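Local coordinates for putative sensory box/GGDEF family protein (Vibrio parahaemolyticus, PDB 3LID) that probably senses an extracellular signal through its PDC-fold sensor domain, the part described here, and probably makes cyclic di-GMP from two GTP in its cytoplasmic part, at residues A[48-51]-A[52-56]; A[170-174]-A[175-179]. All coordinates share one frame; numbering follows the deposited sequence.

Both contacts are local, each made within one continuous piece of chain, interaction 1 along a helix and interaction 2 at a strand-to-helix junction, so neither closes a loop; they follow in series without nesting or crossing. After the long helix 9-45 comes interaction 1, which spans the short helix 48-55; a brief turn leads into helix 59-76 and then into the seven-stranded antiparallel sheet. Interaction 2 falls where strand 163-173 of that sheet ends and helix 174-181 begins, ahead of the second sheet. Their centres lie about 28 Å apart, their nearest atoms about 9 Å. Interaction 1 is peripheral, its centre about 29 Å from the chain's; interaction 2 is central, about 4 Å away.

Interaction 1 of 2, residues A[48-51]-A[52-56]; sequences QSLY and DYLRE. With EDO (1,2-ethanediol), chain I.
One face of the Tyr51 ring carries the methylene CG of Arg55, and the Arg55 guanidinium has the Tyr51 hydroxyl and a glycol oxygen near its edge. These are i/i+4 partners on the short helix 48-55 of the sensor domain. Arg55 CG stands 3.7 Å from the Tyr51 ring centroid and 19° off the ring normal, a CH-pi contact offset toward the rim. Bends about its second and third torsions fold the arginine chain alongside the tyrosine, so that NH1 of Arg55 donates to OH of Tyr51 at 3.0 Å. That bond is bent, its N-H...O angle being 141°, and the ring and guanidinium planes are not stacked.

One turn earlier, Gln48 and Asp52 form a second polar pair. NE2 of Gln48 donates a hydrogen bond to OD1 of Asp52 at 2.8 Å; the acceptor lies in the amide plane, yet the donor meets the carboxylate on its syn side and well out of plane. Asp52 N also donates to Gln48 O at 2.7 Å, so backbone and side chain tie the same two residues.

On the side facing the sheet, Leu50 CD1 reaches Leu54 CG at 4.0 Å. Both leucines pack on Phe84 of strand 79-86, while Tyr53 lies against Leu62 and Leu65 of helix 59-76, so the helix packs against both the large sheet and helix 59-76. An ethanediol, probably from the crystallisation liquor, bridges the exposed end: its O2 donates to Leu54 O, and its O1 accepts from both NE (2.6 Å) and NH2 (2.9 Å) of Arg55.

Interaction 2 of 2, residues A[170-174]-A[175-179]; sequences LNVDI and EYLSS. With PO4 (phosphate ion), chain C.
A capped helix start joins strand 163-173 of the large antiparallel sheet to helix 174-181, with Asp173 as N-cap. Tyr176 N donates to Asp173 OD1 at 3.1 Å and 166°, coming from above the carboxylate plane. With CG of Asp173 placed anti to its own nitrogen (chi1 176°), the carboxylate swings toward the first turn, where OD2 also touches Tyr176 CB. The main chain of the same residue adds the first helical bond, Asp173 O accepting from Leu177 N at 3.0 Å.

Ile174 O is gripped twice, by Ser178 N and Ser178 OG, both at 2.8 Å and on opposite faces of the carbonyl plane. Behind this turn, Val172 CG1 meets Leu177 CD1 at 3.8 Å, and the two side chains also lean on Ile37 and Ile33 of the long helix 9-45, respectively.

Farther back on the strand, Asn171 ND2 donates almost straight (172°) to O3 of a phosphate, probably from the crystallisation liquor, which Arg153, Arg83, Lys113 and Arg116 also bind.

A water donates to both Asp173 OD2 (2.8 Å) and Glu175 OE1 (2.6 Å), linking two carboxylates whose nearest oxygens, Asp173 OD1 and Glu175 OE1, are 4.5 Å apart. Two acids so close to the positive end of the helix dipole would probably be stabilised as anions, with the shared water easing their mutual repulsion.

Interaction 1 of 2, residues A[48-51]-A[52-56]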
loop_
_atom_site.group_PDB
_atom_site.type_symbol
_atom_site.label_atom_id
_atom_site.label_comp_id
_atom_site.label_asym_id
_atom_site.label_seq_id
_atom_site.Cartn_x
_atom_site.Cartn_y
_atom_site.Cartn_z
ATOM N N GLN A 48 -15.876 -20.969 1.575
ATOM C CA GLN A 48 -16.300 -22.217 2.226
ATOM C C GLN A 48 -15.286 -22.691 3.296
ATOM O O GLN A 48 -15.678 -23.163 4.389
ATOM C CB GLN A 48 -16.414 -23.310 1.153
ATOM C CG GLN A 48 -17.016 -24.625 1.698
ATOM C CD GLN A 48 -18.464 -24.434 2.022
ATOM O OE1 GLN A 48 -19.256 -24.013 1.162
ATOM N NE2 GLN A 48 -18.843 -24.732 3.266
ATOM N N SER A 49 -14.000 -22.576 2.998
ATOM C CA SER A 49 -12.972 -23.046 3.923
ATOM C C SER A 49 -13.016 -22.216 5.203
ATOM O O SER A 49 -12.803 -22.719 6.288
ATOM C CB SER A 49 -11.569 -23.061 3.271
ATOM O OG SER A 49 -11.219 -21.820 2.651
ATOM N N LEU A 50 -13.265 -20.908 5.079
ATOM C CA LEU A 50 -13.310 -20.122 6.307
ATOM C C LEU A 50 -14.606 -20.488 7.086
ATOM O O LEU A 50 -14.574 -20.680 8.323
ATOM C CB LEU A 50 -13.286 -18.608 6.007
ATOM C CG LEU A 50 -13.513 -17.654 7.162
ATOM C CD1 LEU A 50 -12.406 -17.809 8.206
ATOM C CD2 LEU A 50 -13.589 -16.177 6.610
ATOM N N TYR A 51 -15.707 -20.631 6.357
ATOM C CA TYR A 51 -16.997 -20.994 6.961
ATOM C C TYR A 51 -16.848 -22.323 7.705
ATOM O O TYR A 51 -17.226 -22.433 8.885
ATOM C CB TYR A 51 -17.987 -21.126 5.863
ATOM C CG TYR A 51 -19.271 -21.648 6.399
ATOM C CD1 TYR A 51 -20.129 -20.827 7.086
ATOM C CD2 TYR A 51 -19.607 -23.011 6.235
ATOM C CE1 TYR A 51 -21.353 -21.336 7.587
ATOM C CE2 TYR A 51 -20.806 -23.530 6.726
ATOM C CZ TYR A 51 -21.668 -22.683 7.392
ATOM O OH TYR A 51 -22.842 -23.202 7.911
ATOM N N ASP A 52 -16.233 -23.292 7.044
ATOM C CA ASP A 52 -16.054 -24.612 7.715
ATOM C C ASP A 52 -15.277 -24.534 9.007
ATOM O O ASP A 52 -15.656 -25.198 10.040
ATOM C CB ASP A 52 -15.397 -25.648 6.793
ATOM C CG ASP A 52 -16.270 -25.999 5.576
ATOM O OD1 ASP A 52 -17.514 -25.751 5.552
ATOM O OD2 ASP A 52 -15.699 -26.547 4.611
ATOM N N TYR A 53 -14.177 -23.787 8.992
ATOM C CA TYR A 53 -13.378 -23.597 10.145
ATOM C C TYR A 53 -14.200 -22.887 11.271
ATOM O O TYR A 53 -14.080 -23.277 12.441
ATOM C CB TYR A 53 -12.096 -22.773 9.785
ATOM C CG TYR A 53 -11.348 -22.249 10.971
ATOM C CD1 TYR A 53 -10.599 -23.127 11.801
ATOM C CD2 TYR A 53 -11.458 -20.887 11.329
ATOM C CE1 TYR A 53 -9.908 -22.603 12.964
ATOM C CE2 TYR A 53 -10.800 -20.367 12.426
ATOM C CZ TYR A 53 -10.043 -21.223 13.253
ATOM O OH TYR A 53 -9.378 -20.661 14.333
ATOM N N LEU A 54 -14.897 -21.818 10.945
ATOM C CA LEU A 54 -15.592 -21.088 12.002
ATOM C C LEU A 54 -16.716 -21.989 12.606
ATOM O O LEU A 54 -17.045 -21.880 13.792
ATOM C CB LEU A 54 -16.201 -19.795 11.468
ATOM C CG LEU A 54 -15.075 -18.819 10.973
ATOM C CD1 LEU A 54 -15.823 -17.638 10.449
ATOM C CD2 LEU A 54 -14.150 -18.468 12.159
ATOM N N ARG A 55 -17.327 -22.798 11.792
ATOM C CA ARG A 55 -18.354 -23.749 12.335
ATOM C C ARG A 55 -17.720 -24.826 13.204
ATOM O O ARG A 55 -18.281 -25.194 14.251
ATOM C CB ARG A 55 -19.123 -24.477 11.240
ATOM C CG ARG A 55 -19.857 -23.631 10.245
ATOM C CD ARG A 55 -20.738 -22.620 10.865
ATOM N NE ARG A 55 -21.534 -23.140 11.993
ATOM C CZ ARG A 55 -22.587 -23.955 11.873
ATOM N NH1 ARG A 55 -22.978 -24.376 10.684
ATOM N NH2 ARG A 55 -23.251 -24.328 12.951
ATOM N N GLU A 56 -16.596 -25.341 12.759
ATOM C CA GLU A 56 -15.965 -26.438 13.451
ATOM C C GLU A 56 -14.468 -26.190 13.463
ATOM O O GLU A 56 -13.759 -26.693 12.543
ATOM C CB GLU A 56 -16.367 -27.754 12.802
ATOM C CG GLU A 56 -15.852 -28.961 13.583
ATOM C CD GLU A 56 -16.262 -30.287 12.911
ATOM O OE1 GLU A 56 -17.371 -30.299 12.287
ATOM O OE2 GLU A 56 -15.463 -31.252 12.976
HETATM C C1 EDO I . -21.058 -22.113 15.645
HETATM O O1 EDO I . -21.859 -22.319 14.451
HETATM C C2 EDO I . -20.080 -20.949 15.441
HETATM O O2 EDO I . -19.931 -20.759 13.996
#

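Interaction 2 of 2, residues A[170-174]-A[175-179]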
loop_
_atom_site.group_PDB
_atom_site.type_symbol
_atom_site.label_atom_id
_atom_site.label_comp_id
_atom_site.label_asym_id
_atom_site.label_seq_id
_atom_site.Cartn_x
_atom_site.Cartn_y
_atom_site.Cartn_z
ATOM N N LEU A 170 -6.639 -8.304 6.153
ATOM C CA LEU A 170 -5.640 -8.604 5.121
ATOM C C LEU A 170 -4.664 -7.442 5.080
ATOM O O LEU A 170 -5.095 -6.323 4.977
ATOM C CB LEU A 170 -6.367 -8.668 3.718
ATOM C CG LEU A 170 -7.719 -9.423 3.762
ATOM C CD1 LEU A 170 -8.430 -9.271 2.419
ATOM C CD2 LEU A 170 -7.354 -10.904 4.053
ATOM N N ASN A 171 -3.388 -7.695 5.147
ATOM C CA ASN A 171 -2.395 -6.607 5.184
ATOM C C ASN A 171 -1.849 -6.494 3.777
ATOM O O ASN A 171 -0.985 -7.274 3.378
ATOM C CB ASN A 171 -1.261 -6.916 6.172
ATOM C CG ASN A 171 -1.670 -6.665 7.582
ATOM O OD1 ASN A 171 -2.819 -6.989 7.969
ATOM N ND2 ASN A 171 -0.782 -6.048 8.362
ATOM N N VAL A 172 -2.293 -5.442 3.107
ATOM C CA VAL A 172 -1.775 -5.100 1.749
ATOM C C VAL A 172 -0.428 -4.410 1.912
ATOM O O VAL A 172 -0.273 -3.428 2.663
ATOM C CB VAL A 172 -2.801 -4.234 1.001
ATOM C CG1 VAL A 172 -2.158 -3.759 -0.354
ATOM C CG2 VAL A 172 -4.159 -5.018 0.790
ATOM N N ASP A 173 0.566 -4.968 1.271
ATOM C CA ASP A 173 1.973 -4.624 1.498
ATOM C C ASP A 173 2.360 -3.458 0.528
ATOM O O ASP A 173 2.506 -3.611 -0.703
ATOM C CB ASP A 173 2.741 -5.885 1.149
ATOM C CG ASP A 173 4.258 -5.712 1.223
ATOM O OD1 ASP A 173 4.767 -4.614 1.415
ATOM O OD2 ASP A 173 4.926 -6.725 1.063
ATOM N N ILE A 174 2.372 -2.244 1.083
ATOM C CA ILE A 174 2.702 -1.057 0.248
ATOM C C ILE A 174 4.138 -1.074 -0.294
ATOM O O ILE A 174 4.398 -0.610 -1.421
ATOM C CB ILE A 174 2.471 0.210 1.113
ATOM C CG1 ILE A 174 0.972 0.328 1.526
ATOM C CG2 ILE A 174 2.898 1.505 0.373
ATOM C CD1 ILE A 174 -0.053 0.424 0.302
ATOM N N GLU A 175 5.081 -1.694 0.415
ATOM C CA GLU A 175 6.421 -1.803 -0.141
ATOM C C GLU A 175 6.467 -2.681 -1.400
ATOM O O GLU A 175 7.126 -2.370 -2.374
ATOM C CB GLU A 175 7.329 -2.400 0.934
ATOM C CG GLU A 175 8.766 -2.702 0.425
ATOM C CD GLU A 175 9.621 -3.313 1.544
ATOM O OE1 GLU A 175 9.141 -4.270 2.190
ATOM O OE2 GLU A 175 10.739 -2.826 1.795
ATOM N N TYR A 176 5.751 -3.798 -1.357
ATOM C CA TYR A 176 5.658 -4.654 -2.534
ATOM C C TYR A 176 4.994 -3.840 -3.689
ATOM O O TYR A 176 5.520 -3.883 -4.831
ATOM C CB TYR A 176 4.743 -5.865 -2.231
ATOM C CG TYR A 176 4.438 -6.643 -3.446
ATOM C CD1 TYR A 176 5.397 -7.534 -3.971
ATOM C CD2 TYR A 176 3.190 -6.471 -4.111
ATOM C CE1 TYR A 176 5.151 -8.223 -5.154
ATOM C CE2 TYR A 176 2.942 -7.166 -5.328
ATOM C CZ TYR A 176 3.902 -8.019 -5.795
ATOM O OH TYR A 176 3.599 -8.673 -7.011
ATOM N N LEU A 177 3.843 -3.216 -3.412
ATOM C CA LEU A 177 3.148 -2.512 -4.478
ATOM C C LEU A 177 4.077 -1.423 -5.057
ATOM O O LEU A 177 4.073 -1.213 -6.264
ATOM C CB LEU A 177 1.880 -1.828 -4.051
ATOM C CG LEU A 177 0.784 -2.871 -3.797
ATOM C CD1 LEU A 177 -0.477 -2.058 -3.259
ATOM C CD2 LEU A 177 0.463 -3.695 -5.077
ATOM N N SER A 178 4.794 -0.686 -4.183
ATOM C CA SER A 178 5.770 0.331 -4.656
ATOM C C SER A 178 6.818 -0.276 -5.553
ATOM O O SER A 178 7.164 0.316 -6.592
ATOM C CB SER A 178 6.458 1.018 -3.437
ATOM O OG SER A 178 5.406 1.674 -2.764
ATOM N N SER A 179 7.360 -1.419 -5.153
ATOM C CA SER A 179 8.382 -2.102 -5.917
ATOM C C SER A 179 7.812 -2.526 -7.273
ATOM O O SER A 179 8.489 -2.462 -8.279
ATOM C CB SER A 179 8.874 -3.349 -5.145
ATOM O OG SER A 179 9.774 -4.137 -5.955
HETATM P P PO4 C . -0.218 -5.489 12.316
HETATM O O1 PO4 C . 0.853 -6.533 11.948
HETATM O O2 PO4 C . -0.919 -6.115 13.530
HETATM O O3 PO4 C . -1.225 -5.295 11.219
HETATM O O4 PO4 C . 0.436 -4.169 12.709
HETATM O O HOH W 1 7.290 -6.015 2.425
#